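Decapping nuclease RAI1 (Scheffersomyces stipitis, PDB 5BTO) removes NAD caps from the 5' ends of RNAs as a metal-dependent decapping nuclease, and binds and stimulates the exoribonuclease RAT1. Local coordinates at residues K106-M118 and L134-S147. Sequence-based numbering, arbitrary orientation.
Sequences KVNVDIITYRGLM and LNVLAYDGQLFINS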
ATOM      1  N   LYS A 106      29.076  -1.031  19.852  1.00 28.45           N
ATOM      2  CA  LYS A 106      28.425  -1.463  18.619  1.00 25.89           C
ATOM      3  C   LYS A 106      28.192  -0.266  17.706  1.00 24.88           C
ATOM      4  O   LYS A 106      27.981   0.849  18.183  1.00 25.18           O
ATOM      5  CB  LYS A 106      27.108  -2.185  18.917  1.00 26.50           C
ATOM      6  CG  LYS A 106      25.972  -1.282  19.388  1.00 27.50           C
ATOM      7  CD  LYS A 106      24.724  -2.089  19.760  1.00 26.93           C
ATOM      8  CE  LYS A 106      23.606  -1.177  20.240  1.00 26.74           C
ATOM      9  NZ  LYS A 106      22.434  -1.952  20.752  1.00 27.88           N
ATOM     10  N   VAL A 107      28.236  -0.501  16.396  1.00 23.71           N
ATOM     11  CA  VAL A 107      27.998   0.558  15.426  1.00 24.48           C
ATOM     12  C   VAL A 107      26.595   1.127  15.629  1.00 24.69           C
ATOM     13  O   VAL A 107      25.642   0.389  15.923  1.00 23.64           O
ATOM     14  CB  VAL A 107      28.186   0.043  13.971  1.00 25.53           C
ATOM     15  CG1 VAL A 107      27.184  -1.067  13.665  1.00 23.65           C
ATOM     16  CG2 VAL A 107      28.043   1.176  12.960  1.00 28.75           C
ATOM     17  N   ASN A 108      26.471   2.440  15.467  1.00 23.73           N
ATOM     18  CA  ASN A 108      25.226   3.131  15.762  1.00 23.85           C
ATOM     19  C   ASN A 108      24.279   3.170  14.570  1.00 20.66           C
ATOM     20  O   ASN A 108      24.097   4.215  13.955  1.00 23.56           O
ATOM     21  CB  ASN A 108      25.510   4.551  16.242  1.00 28.81           C
ATOM     22  CG  ASN A 108      24.255   5.288  16.648  1.00 33.80           C
ATOM     23  OD1 ASN A 108      23.341   4.708  17.238  1.00 35.35           O
ATOM     24  ND2 ASN A 108      24.193   6.573  16.318  1.00 37.46           N
ATOM     25  N   VAL A 109      23.689   2.019  14.253  1.00 20.18           N
ATOM     26  CA  VAL A 109      22.685   1.920  13.188  1.00 17.41           C
ATOM     27  C   VAL A 109      21.533   1.020  13.604  1.00 17.74           C
ATOM     28  O   VAL A 109      21.626   0.286  14.597  1.00 19.52           O
ATOM     29  CB  VAL A 109      23.275   1.373  11.868  1.00 16.74           C
ATOM     30  CG1 VAL A 109      24.405   2.272  11.366  1.00 17.57           C
ATOM     31  CG2 VAL A 109      23.756  -0.065  12.037  1.00 18.92           C
ATOM     32  N   ASP A 110      20.449   1.083  12.831  1.00 17.46           N
ATOM     33  CA  ASP A 110      19.271   0.258  13.066  1.00 17.76           C
ATOM     34  C   ASP A 110      19.300  -1.015  12.235  1.00 16.83           C
ATOM     35  O   ASP A 110      18.762  -2.045  12.647  1.00 17.49           O
ATOM     36  CB  ASP A 110      18.009   1.039  12.710  1.00 18.78           C
ATOM     37  CG  ASP A 110      17.855   2.300  13.528  1.00 21.36           C
ATOM     38  OD1 ASP A 110      17.733   2.178  14.765  1.00 22.68           O
ATOM     39  OD2 ASP A 110      17.843   3.410  12.950  1.00 23.08           O
ATOM     40  N   ILE A 111      19.906  -0.933  11.050  1.00 15.68           N
ATOM     41  CA  ILE A 111      19.894  -2.043  10.103  1.00 14.51           C
ATOM     42  C   ILE A 111      21.295  -2.289   9.541  1.00 14.00           C
ATOM     43  O   ILE A 111      22.010  -1.346   9.227  1.00 15.51           O
ATOM     44  CB  ILE A 111      18.937  -1.755   8.916  1.00 15.63           C
ATOM     45  CG1 ILE A 111      17.488  -1.608   9.393  1.00 15.80           C
ATOM     46  CG2 ILE A 111      19.033  -2.858   7.854  1.00 17.33           C
ATOM     47  CD1 ILE A 111      16.580  -1.012   8.316  1.00 17.18           C
ATOM     48  N   ILE A 112      21.668  -3.558   9.419  1.00 14.41           N
ATOM     49  CA  ILE A 112      22.972  -3.948   8.875  1.00 15.20           C
ATOM     50  C   ILE A 112      22.718  -4.903   7.710  1.00 15.36           C
ATOM     51  O   ILE A 112      22.090  -5.941   7.893  1.00 15.70           O
ATOM     52  CB  ILE A 112      23.828  -4.645   9.960  1.00 16.80           C
ATOM     53  CG1 ILE A 112      24.226  -3.634  11.041  1.00 17.35           C
ATOM     54  CG2 ILE A 112      25.070  -5.332   9.343  1.00 17.65           C
ATOM     55  CD1 ILE A 112      24.713  -4.263  12.346  1.00 22.29           C
ATOM     56  N   THR A 113      23.181  -4.556   6.507  1.00 13.47           N
ATOM     57  CA  THR A 113      22.852  -5.369   5.349  1.00 12.84           C
ATOM     58  C   THR A 113      23.760  -5.065   4.171  1.00 12.82           C
ATOM     59  O   THR A 113      24.743  -4.329   4.311  1.00 14.59           O
ATOM     60  CB  THR A 113      21.367  -5.161   4.951  1.00 14.66           C
ATOM     61  OG1 THR A 113      20.962  -6.141   3.984  1.00 16.17           O
ATOM     62  CG2 THR A 113      21.144  -3.760   4.405  1.00 14.56           C
ATOM     63  N   TYR A 114      23.443  -5.654   3.024  1.00 14.32           N
ATOM     64  CA  TYR A 114      24.200  -5.434   1.791  1.00 13.12           C
ATOM     65  C   TYR A 114      23.456  -4.508   0.826  1.00 13.21           C
ATOM     66  O   TYR A 114      22.233  -4.571   0.679  1.00 13.91           O
ATOM     67  CB  TYR A 114      24.483  -6.766   1.086  1.00 14.51           C
ATOM     68  CG  TYR A 114      25.706  -7.497   1.586  1.00 16.79           C
ATOM     69  CD1 TYR A 114      26.975  -7.162   1.126  1.00 17.23           C
ATOM     70  CD2 TYR A 114      25.598  -8.532   2.498  1.00 20.79           C
ATOM     71  CE1 TYR A 114      28.096  -7.821   1.585  1.00 19.90           C
ATOM     72  CE2 TYR A 114      26.723  -9.202   2.962  1.00 20.19           C
ATOM     73  CZ  TYR A 114      27.968  -8.845   2.497  1.00 20.69           C
ATOM     74  OH  TYR A 114      29.097  -9.500   2.950  1.00 22.16           O
ATOM     75  N   ARG A 115      24.221  -3.683   0.115  1.00 14.28           N
ATOM     76  CA  ARG A 115      23.667  -2.743  -0.848  1.00 17.34           C
ATOM     77  C   ARG A 115      22.799  -3.412  -1.892  1.00 16.00           C
ATOM     78  O   ARG A 115      21.769  -2.873  -2.269  1.00 16.94           O
ATOM     79  CB  ARG A 115      24.797  -1.995  -1.575  1.00 22.91           C
ATOM     80  CG  ARG A 115      24.349  -1.337  -2.885  1.00 30.01           C
ATOM     81  CD  ARG A 115      25.504  -0.956  -3.804  1.00 37.86           C
ATOM     82  NE  ARG A 115      26.138  -2.092  -4.468  1.00 38.39           N
ATOM     83  CZ  ARG A 115      27.429  -2.137  -4.780  1.00 40.48           C
ATOM     84  NH1 ARG A 115      28.221  -1.114  -4.479  1.00 40.85           N
ATOM     85  NH2 ARG A 115      27.935  -3.203  -5.386  1.00 42.28           N
ATOM     86  N   GLY A 116      23.231  -4.576  -2.376  1.00 14.64           N
ATOM     87  CA  GLY A 116      22.520  -5.248  -3.450  1.00 15.94           C
ATOM     88  C   GLY A 116      21.111  -5.632  -3.030  1.00 15.11           C
ATOM     89  O   GLY A 116      20.188  -5.617  -3.840  1.00 15.54           O
ATOM     90  N   LEU A 117      20.943  -5.968  -1.757  1.00 14.07           N
ATOM     91  CA  LEU A 117      19.628  -6.372  -1.279  1.00 13.55           C
ATOM     92  C   LEU A 117      18.708  -5.155  -1.205  1.00 13.72           C
ATOM     93  O   LEU A 117      17.515  -5.246  -1.505  1.00 14.55           O
ATOM     94  CB  LEU A 117      19.736  -7.046   0.091  1.00 14.23           C
ATOM     95  CG  LEU A 117      20.696  -8.245   0.136  1.00 15.25           C
ATOM     96  CD1 LEU A 117      20.786  -8.829   1.549  1.00 16.33           C
ATOM     97  CD2 LEU A 117      20.286  -9.317  -0.882  1.00 15.92           C
ATOM     98  N   MET A 118      19.259  -4.013  -0.804  1.00 13.10           N
ATOM     99  CA  MET A 118      18.469  -2.789  -0.728  1.00 11.65           C
ATOM    100  C   MET A 118      18.139  -2.269  -2.125  1.00 12.40           C
ATOM    101  O   MET A 118      17.061  -1.736  -2.360  1.00 13.82           O
ATOM    102  CB  MET A 118      19.167  -1.728   0.127  1.00 13.68           C
ATOM    103  CG  MET A 118      19.401  -2.180   1.576  1.00 13.55           C
ATOM    104  SD  MET A 118      17.871  -2.601   2.464  1.00 14.15           S
ATOM    105  CE  MET A 118      17.861  -4.378   2.314  1.00 14.58           C
ATOM    106  N   LEU A 134      14.152 -12.083   1.534  1.00 15.84           N
ATOM    107  CA  LEU A 134      15.158 -11.665   2.498  1.00 14.93           C
ATOM    108  C   LEU A 134      14.870 -12.224   3.874  1.00 15.47           C
ATOM    109  O   LEU A 134      13.716 -12.299   4.293  1.00 18.51           O
ATOM    110  CB  LEU A 134      15.211 -10.146   2.588  1.00 15.88           C
ATOM    111  CG  LEU A 134      15.393  -9.366   1.282  1.00 15.47           C
ATOM    112  CD1 LEU A 134      15.168  -7.885   1.532  1.00 16.12           C
ATOM    113  CD2 LEU A 134      16.788  -9.625   0.701  1.00 16.91           C
ATOM    114  N   ASN A 135      15.925 -12.624   4.576  1.00 15.75           N
ATOM    115  CA  ASN A 135      15.803 -13.018   5.977  1.00 15.96           C
ATOM    116  C   ASN A 135      16.137 -11.812   6.839  1.00 18.06           C
ATOM    117  O   ASN A 135      17.080 -11.077   6.540  1.00 18.79           O
ATOM    118  CB  ASN A 135      16.754 -14.163   6.310  1.00 18.44           C
ATOM    119  CG  ASN A 135      16.374 -15.454   5.631  1.00 19.99           C
ATOM    120  OD1 ASN A 135      15.198 -15.712   5.379  1.00 21.69           O
ATOM    121  ND2 ASN A 135      17.368 -16.282   5.333  1.00 20.90           N
ATOM    122  N   VAL A 136      15.360 -11.597   7.894  1.00 17.33           N
ATOM    123  CA  VAL A 136      15.572 -10.461   8.771  1.00 18.40           C
ATOM    124  C   VAL A 136      15.502 -10.928  10.205  1.00 19.83           C
ATOM    125  O   VAL A 136      14.610 -11.685  10.576  1.00 20.64           O
ATOM    126  CB  VAL A 136      14.495  -9.377   8.577  1.00 17.52           C
ATOM    127  CG1 VAL A 136      14.807  -8.169   9.441  1.00 21.16           C
ATOM    128  CG2 VAL A 136      14.368  -8.993   7.110  1.00 18.41           C
ATOM    129  N   LEU A 137      16.428 -10.479  11.037  1.00 18.76           N
ATOM    130  CA  LEU A 137      16.272 -10.805  12.448  1.00 21.52           C
ATOM    131  C   LEU A 137      16.826  -9.723  13.346  1.00 21.12           C
ATOM    132  O   LEU A 137      17.766  -8.997  12.977  1.00 21.29           O
ATOM    133  CB  LEU A 137      16.886 -12.159  12.771  1.00 24.74           C
ATOM    134  CG  LEU A 137      18.384 -12.268  12.549  1.00 20.82           C
ATOM    135  CD1 LEU A 137      19.116 -11.752  13.781  1.00 25.17           C
ATOM    136  CD2 LEU A 137      18.761 -13.692  12.260  1.00 25.19           C
ATOM    137  N   ALA A 138      16.221  -9.616  14.523  1.00 18.15           N
ATOM    138  CA  ALA A 138      16.621  -8.632  15.507  1.00 18.25           C
ATOM    139  C   ALA A 138      17.652  -9.235  16.439  1.00 17.18           C
ATOM    140  O   ALA A 138      17.482 -10.346  16.943  1.00 19.27           O
ATOM    141  CB  ALA A 138      15.404  -8.158  16.306  1.00 20.03           C
ATOM    142  N   TYR A 139      18.727  -8.495  16.663  1.00 18.00           N
ATOM    143  CA  TYR A 139      19.743  -8.905  17.605  1.00 21.04           C
ATOM    144  C   TYR A 139      20.456  -7.662  18.119  1.00 21.48           C
ATOM    145  O   TYR A 139      20.777  -6.755  17.349  1.00 21.57           O
ATOM    146  CB  TYR A 139      20.726  -9.880  16.943  1.00 23.28           C
ATOM    147  CG  TYR A 139      21.849 -10.307  17.856  1.00 22.48           C
ATOM    148  CD1 TYR A 139      21.640 -11.271  18.840  1.00 20.88           C
ATOM    149  CD2 TYR A 139      23.115  -9.751  17.733  1.00 24.26           C
ATOM    150  CE1 TYR A 139      22.672 -11.658  19.689  1.00 21.79           C
ATOM    151  CE2 TYR A 139      24.143 -10.127  18.571  1.00 23.90           C
ATOM    152  CZ  TYR A 139      23.920 -11.082  19.543  1.00 24.48           C
ATOM    153  OH  TYR A 139      24.955 -11.457  20.374  1.00 25.77           O
ATOM    154  N   ASP A 140      20.677  -7.607  19.428  1.00 21.82           N
ATOM    155  CA  ASP A 140      21.335  -6.462  20.044  1.00 24.13           C
ATOM    156  C   ASP A 140      20.734  -5.133  19.585  1.00 23.80           C
ATOM    157  O   ASP A 140      21.455  -4.173  19.332  1.00 24.54           O
ATOM    158  CB  ASP A 140      22.837  -6.507  19.755  1.00 25.44           C
ATOM    159  CG  ASP A 140      23.670  -5.793  20.812  1.00 28.36           C
ATOM    160  OD1 ASP A 140      23.135  -5.421  21.879  1.00 31.30           O
ATOM    161  OD2 ASP A 140      24.883  -5.625  20.578  1.00 28.00           O
ATOM    162  N   GLY A 141      19.410  -5.082  19.482  1.00 22.49           N
ATOM    163  CA  GLY A 141      18.720  -3.849  19.152  1.00 22.16           C
ATOM    164  C   GLY A 141      18.847  -3.417  17.700  1.00 21.10           C
ATOM    165  O   GLY A 141      18.552  -2.272  17.370  1.00 22.87           O
ATOM    166  N   GLN A 142      19.270  -4.336  16.841  1.00 19.43           N
ATOM    167  CA  GLN A 142      19.526  -4.021  15.431  1.00 18.42           C
ATOM    168  C   GLN A 142      18.921  -5.085  14.523  1.00 18.31           C
ATOM    169  O   GLN A 142      18.757  -6.237  14.933  1.00 19.14           O
ATOM    170  CB  GLN A 142      21.039  -3.925  15.186  1.00 19.38           C
ATOM    171  CG  GLN A 142      21.716  -2.896  16.056  1.00 19.60           C
ATOM    172  CD  GLN A 142      23.222  -2.856  15.879  1.00 21.02           C
ATOM    173  OE1 GLN A 142      23.881  -3.892  15.758  1.00 19.73           O
ATOM    174  NE2 GLN A 142      23.774  -1.650  15.854  1.00 25.09           N
ATOM    175  N   LEU A 143      18.565  -4.703  13.297  1.00 17.66           N
ATOM    176  CA  LEU A 143      18.079  -5.678  12.323  1.00 17.53           C
ATOM    177  C   LEU A 143      19.187  -6.090  11.362  1.00 17.72           C
ATOM    178  O   LEU A 143      19.866  -5.244  10.794  1.00 19.12           O
ATOM    179  CB  LEU A 143      16.899  -5.129  11.516  1.00 18.02           C
ATOM    180  CG  LEU A 143      15.624  -4.769  12.274  1.00 17.82           C
ATOM    181  CD1 LEU A 143      14.495  -4.469  11.269  1.00 20.26           C
ATOM    182  CD2 LEU A 143      15.226  -5.900  13.236  1.00 19.89           C
ATOM    183  N   PHE A 144      19.360  -7.393  11.192  1.00 15.26           N
ATOM    184  CA  PHE A 144      20.327  -7.936  10.243  1.00 16.28           C
ATOM    185  C   PHE A 144      19.561  -8.544   9.081  1.00 15.47           C
ATOM    186  O   PHE A 144      18.628  -9.326   9.290  1.00 16.41           O
ATOM    187  CB  PHE A 144      21.214  -8.985  10.934  1.00 15.85           C
ATOM    188  CG  PHE A 144      22.048  -8.423  12.051  1.00 17.03           C
ATOM    189  CD1 PHE A 144      21.480  -8.146  13.289  1.00 17.16           C
ATOM    190  CD2 PHE A 144      23.395  -8.172  11.866  1.00 17.71           C
ATOM    191  CE1 PHE A 144      22.239  -7.621  14.323  1.00 17.22           C
ATOM    192  CE2 PHE A 144      24.166  -7.648  12.893  1.00 19.35           C
ATOM    193  CZ  PHE A 144      23.589  -7.365  14.119  1.00 18.77           C
ATOM    194  N   ILE A 145      19.916  -8.151   7.857  1.00 13.25           N
ATOM    195  CA  ILE A 145      19.157  -8.574   6.675  1.00 14.27           C
ATOM    196  C   ILE A 145      20.079  -9.208   5.645  1.00 16.86           C
ATOM    197  O   ILE A 145      21.078  -8.595   5.244  1.00 16.76           O
ATOM    198  CB  ILE A 145      18.434  -7.377   6.025  1.00 14.74           C
ATOM    199  CG1 ILE A 145      17.523  -6.689   7.057  1.00 16.24           C
ATOM    200  CG2 ILE A 145      17.629  -7.824   4.784  1.00 14.92           C
ATOM    201  CD1 ILE A 145      16.735  -5.509   6.517  1.00 17.32           C
ATOM    202  N   ASN A 146      19.762 -10.432   5.225  1.00 17.58           N
ATOM    203  CA  ASN A 146      20.499 -11.071   4.135  1.00 18.54           C
ATOM    204  C   ASN A 146      19.567 -11.848   3.231  1.00 18.36           C
ATOM    205  O   ASN A 146      18.426 -12.123   3.594  1.00 18.22           O
ATOM    206  CB  ASN A 146      21.594 -12.018   4.646  1.00 19.98           C
ATOM    207  CG  ASN A 146      22.638 -12.338   3.563  1.00 24.97           C
ATOM    208  OD1 ASN A 146      22.736 -11.638   2.551  1.00 30.07           O
ATOM    209  ND2 ASN A 146      23.409 -13.390   3.770  1.00 27.97           N
ATOM    210  N   SER A 147      20.055 -12.211   2.053  1.00 17.75           N
ATOM    211  CA  SER A 147      19.337 -13.164   1.218  1.00 20.73           C
ATOM    212  C   SER A 147      19.380 -14.538   1.877  1.00 21.52           C
ATOM    213  O   SER A 147      20.217 -14.802   2.750  1.00 22.04           O
ATOM    214  CB  SER A 147      19.978 -13.243  -0.167  1.00 24.24           C
ATOM    215  OG  SER A 147      21.377 -13.471  -0.064  1.00 28.24           O
TER
HETATM  216  O   HOH W   1      23.529  -2.672  23.220  1.00 39.37           O
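D110 accepts the backbone N-H of L143 on its O, a nearly straight bond (L143 N to D110 O 2.7 Å), and with it strands 111-114 and 142-147 begin to pair in parallel. Following the usual parallel pattern, I112 spans two partners: its N donates to L143 O and its O receives I145 N. At the far end a side chain takes over from the backbone. T113 OG1, trans to its own backbone N (chi1 -169°), donates to I145 O over 2.8 Å, approaching from above the carbonyl plane.

In the loop ahead of strand 111-114, two carbonyls are met by NE2 of Q142, the first residue of strand 142-147: V109 O at 3.2 Å and, more weakly, V107 O. K106 CG leaves between the backbone N and the carbonyl carbon (chi1 73°), and the straight chain then carries NZ across to the turn, above the carbonyl plane of D140 O at 2.8 Å; the salt bridge to D140 OD1 is long, and a water joins the same two atoms. R398 holds D140 OD2 and is also the strongest polar partner of the Q142 amide. A methionine in place of K106 would probably leave D140 O without its lysine donor and the type I' turn 139-142 less firmly tied to the loop.

Apolar contacts line both faces. I112 runs alongside F144, its CD1 3.5 Å from F144 CE2; on the other face I111 CG2 meets I145 CD1 at 3.8 Å, and I111 and L143 also touch helix 333-350. L117 lays CD1 against N146 CA (3.4 Å) and CD2 against L134 CD2.

The arrangement illustrates how a β-hairpin, 132-139 with 142-147, is built into a mixed sheet: its second strand runs parallel to 111-114, whose end passes through N-cap Y114 into a helix, where Y114, R115 and G116 bind substrate in this DXO/Dom3Z-family nuclease of the PD-(D/E)XK clan.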